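Local coordinates for protein putative agmatinase (Clostridium difficile, PDB 3LHL) that probably hydrolyses agmatine to putrescine and urea as a manganese-dependent member of the arginase family, at residues A[10-15]-A[269-274]. Sequence-based numbering, arbitrary orientation.
Sequences LIVFGV and ELCLII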
loop_
_atom_site.group_PDB
_atom_site.type_symbol
_atom_site.label_atom_id
_atom_site.label_comp_id
_atom_site.label_asym_id
_atom_site.label_seq_id
_atom_site.Cartn_x
_atom_site.Cartn_y
_atom_site.Cartn_z
ATOM N N LEU A 10 14.645 5.743 4.117
ATOM C CA LEU A 10 13.222 5.418 4.120
ATOM C C LEU A 10 12.494 6.360 5.079
ATOM O O LEU A 10 12.819 6.428 6.270
ATOM C CB LEU A 10 13.017 3.966 4.556
ATOM C CG LEU A 10 11.600 3.379 4.532
ATOM C CD1 LEU A 10 11.029 3.426 3.115
ATOM C CD2 LEU A 10 11.643 1.939 5.047
ATOM N N ILE A 11 11.517 7.089 4.549
ATOM C CA ILE A 11 10.741 8.044 5.333
ATOM C C ILE A 11 9.302 7.551 5.463
ATOM O O ILE A 11 8.546 7.524 4.485
ATOM C CB ILE A 11 10.739 9.436 4.662
ATOM C CG1 ILE A 11 12.179 9.857 4.337
ATOM C CG2 ILE A 11 10.064 10.459 5.575
ATOM C CD1 ILE A 11 13.102 9.938 5.543
ATOM N N VAL A 12 8.943 7.164 6.681
ATOM C CA VAL A 12 7.617 6.648 6.997
ATOM C C VAL A 12 6.740 7.756 7.559
ATOM O O VAL A 12 7.140 8.463 8.483
ATOM C CB VAL A 12 7.700 5.537 8.068
ATOM C CG1 VAL A 12 6.323 4.966 8.330
ATOM C CG2 VAL A 12 8.675 4.457 7.630
ATOM N N PHE A 13 5.543 7.909 7.004
ATOM C CA PHE A 13 4.633 8.933 7.494
ATOM C C PHE A 13 3.200 8.444 7.385
ATOM O O PHE A 13 2.876 7.599 6.544
ATOM C CB PHE A 13 4.840 10.262 6.737
ATOM C CG PHE A 13 4.457 10.218 5.283
ATOM C CD1 PHE A 13 3.212 10.683 4.865
ATOM C CD2 PHE A 13 5.345 9.724 4.331
ATOM C CE1 PHE A 13 2.854 10.661 3.516
ATOM C CE2 PHE A 13 4.999 9.694 2.979
ATOM C CZ PHE A 13 3.749 10.165 2.571
ATOM N N GLY A 14 2.349 8.958 8.263
ATOM C CA GLY A 14 0.960 8.552 8.258
ATOM C C GLY A 14 0.062 9.582 7.616
ATOM O O GLY A 14 0.378 10.773 7.597
ATOM N N VAL A 15 -1.053 9.105 7.074
ATOM C CA VAL A 15 -2.047 9.954 6.428
ATOM C C VAL A 15 -3.410 9.465 6.894
ATOM O O VAL A 15 -3.992 8.557 6.289
ATOM C CB VAL A 15 -1.988 9.844 4.885
ATOM C CG1 VAL A 15 -3.081 10.704 4.265
ATOM C CG2 VAL A 15 -0.619 10.281 4.378
ATOM N N GLU A 269 8.180 -5.645 8.534
ATOM C CA GLU A 269 8.799 -6.469 7.498
ATOM C C GLU A 269 9.096 -5.665 6.233
ATOM O O GLU A 269 10.152 -5.833 5.618
ATOM C CB GLU A 269 7.906 -7.671 7.159
ATOM C CG GLU A 269 7.390 -8.438 8.378
ATOM C CD GLU A 269 8.501 -9.003 9.258
ATOM O OE1 GLU A 269 8.749 -10.230 9.208
ATOM O OE2 GLU A 269 9.129 -8.219 10.001
ATOM N N LEU A 270 8.169 -4.794 5.843
ATOM C CA LEU A 270 8.370 -3.983 4.648
ATOM C C LEU A 270 9.518 -3.001 4.824
ATOM O O LEU A 270 10.309 -2.812 3.908
ATOM C CB LEU A 270 7.085 -3.236 4.282
ATOM C CG LEU A 270 6.000 -4.113 3.645
ATOM C CD1 LEU A 270 4.742 -3.300 3.422
ATOM C CD2 LEU A 270 6.513 -4.675 2.323
ATOM N N CYS A 271 9.611 -2.375 5.994
ATOM C CA CYS A 271 10.699 -1.439 6.248
ATOM C C CYS A 271 12.012 -2.205 6.152
ATOM O O CYS A 271 12.965 -1.753 5.522
ATOM C CB CYS A 271 10.572 -0.812 7.640
ATOM S SG CYS A 271 9.312 0.482 7.786
ATOM N N LEU A 272 12.057 -3.374 6.783
ATOM C CA LEU A 272 13.257 -4.192 6.757
ATOM C C LEU A 272 13.654 -4.517 5.318
ATOM O O LEU A 272 14.782 -4.263 4.897
ATOM C CB LEU A 272 13.025 -5.479 7.550
ATOM C CG LEU A 272 12.912 -5.265 9.062
ATOM C CD1 LEU A 272 12.513 -6.557 9.753
ATOM C CD2 LEU A 272 14.243 -4.753 9.598
ATOM N N ILE A 273 12.710 -5.061 4.565
ATOM C CA ILE A 273 12.942 -5.428 3.176
ATOM C C ILE A 273 13.481 -4.277 2.328
ATOM O O ILE A 273 14.470 -4.432 1.616
ATOM C CB ILE A 273 11.633 -5.989 2.557
ATOM C CG1 ILE A 273 11.749 -7.503 2.445
ATOM C CG2 ILE A 273 11.333 -5.352 1.210
ATOM C CD1 ILE A 273 12.077 -8.168 3.748
ATOM N N ILE A 274 12.831 -3.123 2.411
ATOM C CA ILE A 274 13.250 -1.966 1.634
ATOM C C ILE A 274 14.576 -1.412 2.151
ATOM O O ILE A 274 15.486 -1.132 1.369
ATOM C CB ILE A 274 12.166 -0.854 1.674
ATOM C CG1 ILE A 274 10.853 -1.393 1.108
ATOM C CG2 ILE A 274 12.615 0.352 0.857
ATOM C CD1 ILE A 274 9.684 -0.453 1.281
#
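Leu10 and Val12, on one face of strand 10-15, meet Cys271 and Ile274 of the C-terminal helix 258-278, as expected of the arginase α/β fold, where helices cover a parallel sheet. The axes of segments 10-15 and 269-274 run nearly antiparallel (161°), with a closest approach of 10.2 Å, a usual spacing for a helix lying on a sheet. Leu10 supplies most of the strand's share of the contact. Its CB points toward the helix, and with CG anti to the backbone N (chi1 -176°) both methyls touch it. CD2 settles against the helix backbone, 3.7 Å from Cys271 CA, while CD1 meets Ile274 CG2 at 4.1 Å, one helical turn on; the Leu10 and Ile274 side chains cross at about a right angle. Ile11 projects to the other face of the strand and packs on Cys58 and Tyr60 of strand 57-62. Val12 returns to the helix side but contributes a single methyl, CG2; its side chain also lies near a bound methylpentanediol, probably from the crystallisation liquor. The contact is apolar and lies away from the manganese cluster bound by His98, Asp121, His123, Asp125, Asp202 and Asp204. Cys271 SG reaches both strand residues, 3.9 Å from Leu10 CD2 and 4.0 Å from Val12 CG2.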